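Local atomic coordinates of beta-N-acetylhexosaminidase (PDB entry 5BZA), a protein that probably catalyses the hydrolysis of terminal non-reducing N-acetyl-D-hexosamine residues in N-acetyl-beta-D-hexosaminides, as a glycoside hydrolase family 3 enzyme. Residues T229-R233 / E234-F238. Residues are numbered along the deposited sequence; the frame is centred on the assembly and turned at random.
Sequences TEVLR and EKLNF. With CD (cadmium ion), chain R.
R233, in the C-terminal part of helix 225-235, reaches the backbone of F238 in the following loop. From CB, its CG lies beside the backbone N and anti to the carbonyl carbon, and a bend at the next bond (chi2 -56°) brings CD to 3.2 Å from F238 O. NE and CZ, farther along, each stay 4.2 Å from F238 O; NH1 is the atom that donates to F238 O, at 3.3 Å and nearly straight (169°), with the oxygen in the guanidinium plane but the donor above the carbonyl plane. NH1 also reaches G240 O, while NH2 bonds to G269 O and N271 OD1. With an alanine in its place, these four oxygens would probably lose their common donor, and the F238 turn could shift more easily against G269 and N271.

Toward its C-terminal part the helix widens into pi-type turns: E234 N bonds T229 O at 2.8 Å, and K235 N and L236 N repeat the five-residue spacing. N237, with positive phi, turns the chain, and F238 N returns to L232 O at 3.0 Å. Inside this turn, L232 runs alongside F238, CD1 lying 3.6 Å from F238 CB; the phenylalanine ring stacks on F198 of helix 192-198. V231 CG1 meets L236 CD1 side by side, and L232 and L236 rest on F198 and on F162 of strand 156-162. Toward solvent, E234 passes obliquely by the T229 methyl and binds a cadmium ion through OE1 (2.7 Å).

This is the link from helix 225-235 to strand 241-243 in a beta-alpha-beta unit of the TIM-barrel domain. One arginine supplies donors to three backbone oxygens and an asparagine amide oxygen, tying that link to G269 and N271.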
loop_
_atom_site.group_PDB
_atom_site.type_symbol
_atom_site.label_atom_id
_atom_site.label_comp_id
_atom_site.label_asym_id
_atom_site.label_seq_id
_atom_site.Cartn_x
_atom_site.Cartn_y
_atom_site.Cartn_z
ATOM N N THR B 229 -24.467 21.305 -21.767
ATOM C CA THR B 229 -25.709 21.921 -21.259
ATOM C C THR B 229 -26.962 21.173 -21.735
ATOM O O THR B 229 -27.779 20.735 -20.916
ATOM C CB THR B 229 -25.879 23.408 -21.668
ATOM O OG1 THR B 229 -24.747 24.177 -21.248
ATOM C CG2 THR B 229 -27.143 23.982 -20.995
ATOM N N GLU B 230 -27.095 20.972 -23.042
ATOM C CA GLU B 230 -28.337 20.400 -23.559
ATOM C C GLU B 230 -28.444 18.937 -23.140
ATOM O O GLU B 230 -29.518 18.468 -22.711
ATOM C CB GLU B 230 -28.424 20.525 -25.085
ATOM C CG GLU B 230 -28.445 21.951 -25.590
ATOM C CD GLU B 230 -28.833 22.046 -27.053
ATOM O OE1 GLU B 230 -29.370 21.051 -27.598
ATOM O OE2 GLU B 230 -28.545 23.098 -27.675
ATOM N N VAL B 231 -27.355 18.188 -23.283
ATOM C CA VAL B 231 -27.455 16.789 -22.911
ATOM C C VAL B 231 -27.220 16.559 -21.426
ATOM O O VAL B 231 -28.100 16.016 -20.748
ATOM C CB VAL B 231 -26.506 15.920 -23.736
ATOM C CG1 VAL B 231 -26.666 14.446 -23.358
ATOM C CG2 VAL B 231 -26.855 16.105 -25.159
ATOM N N LEU B 232 -26.080 16.994 -20.891
ATOM C CA LEU B 232 -25.741 16.616 -19.524
ATOM C C LEU B 232 -26.529 17.377 -18.449
ATOM O O LEU B 232 -27.059 16.758 -17.504
ATOM C CB LEU B 232 -24.240 16.788 -19.294
ATOM C CG LEU B 232 -23.815 16.422 -17.866
ATOM C CD1 LEU B 232 -24.130 14.957 -17.562
ATOM C CD2 LEU B 232 -22.385 16.743 -17.642
ATOM N N ARG B 233 -26.545 18.713 -18.542
ATOM C CA ARG B 233 -27.281 19.538 -17.569
ATOM C C ARG B 233 -28.809 19.397 -17.690
ATOM O O ARG B 233 -29.511 19.293 -16.682
ATOM C CB ARG B 233 -26.913 21.016 -17.702
ATOM C CG ARG B 233 -25.457 21.346 -17.460
ATOM C CD ARG B 233 -24.984 20.867 -16.108
ATOM N NE ARG B 233 -23.722 21.519 -15.736
ATOM C CZ ARG B 233 -23.127 21.398 -14.545
ATOM N NH1 ARG B 233 -23.670 20.611 -13.617
ATOM N NH2 ARG B 233 -21.977 22.028 -14.298
ATOM N N GLU B 234 -29.324 19.447 -18.916
ATOM C CA GLU B 234 -30.772 19.429 -19.121
ATOM C C GLU B 234 -31.392 18.037 -19.344
ATOM O O GLU B 234 -32.129 17.542 -18.469
ATOM C CB GLU B 234 -31.125 20.339 -20.284
ATOM C CG GLU B 234 -31.077 21.800 -19.839
ATOM C CD GLU B 234 -31.004 22.756 -20.999
ATOM O OE1 GLU B 234 -31.239 22.303 -22.143
ATOM O OE2 GLU B 234 -30.711 23.951 -20.766
ATOM N N LYS B 235 -31.086 17.385 -20.470
ATOM C CA LYS B 235 -31.689 16.076 -20.751
ATOM C C LYS B 235 -31.385 15.116 -19.576
ATOM O O LYS B 235 -32.296 14.442 -19.052
ATOM C CB LYS B 235 -31.179 15.512 -22.080
ATOM C CG LYS B 235 -32.004 16.048 -23.252
ATOM C CD LYS B 235 -31.809 15.387 -24.625
ATOM C CE LYS B 235 -32.844 16.004 -25.625
ATOM N NZ LYS B 235 -32.952 15.257 -26.923
ATOM N N LEU B 236 -30.135 15.102 -19.106
ATOM C CA LEU B 236 -29.728 14.155 -18.052
ATOM C C LEU B 236 -29.904 14.668 -16.636
ATOM O O LEU B 236 -29.830 13.889 -15.668
ATOM C CB LEU B 236 -28.266 13.779 -18.267
ATOM C CG LEU B 236 -28.114 12.834 -19.434
ATOM C CD1 LEU B 236 -26.667 12.668 -19.913
ATOM C CD2 LEU B 236 -28.697 11.538 -18.992
ATOM N N ASN B 237 -30.129 15.972 -16.510
ATOM C CA ASN B 237 -30.413 16.606 -15.224
ATOM C C ASN B 237 -29.265 16.474 -14.165
ATOM O O ASN B 237 -29.491 16.476 -12.936
ATOM C CB ASN B 237 -31.736 16.044 -14.674
ATOM C CG ASN B 237 -32.402 16.996 -13.710
ATOM O OD1 ASN B 237 -32.346 18.217 -13.911
ATOM N ND2 ASN B 237 -33.005 16.460 -12.638
ATOM N N PHE B 238 -28.025 16.431 -14.638
ATOM C CA PHE B 238 -26.897 16.377 -13.721
ATOM C C PHE B 238 -26.565 17.794 -13.280
ATOM O O PHE B 238 -26.229 18.639 -14.097
ATOM C CB PHE B 238 -25.660 15.711 -14.358
ATOM C CG PHE B 238 -24.461 15.651 -13.424
ATOM C CD1 PHE B 238 -24.507 14.925 -12.253
ATOM C CD2 PHE B 238 -23.290 16.346 -13.722
ATOM C CE1 PHE B 238 -23.409 14.887 -11.374
ATOM C CE2 PHE B 238 -22.185 16.325 -12.861
ATOM C CZ PHE B 238 -22.247 15.585 -11.675
HETATM CD CD CD R . -31.115 24.489 -23.656
#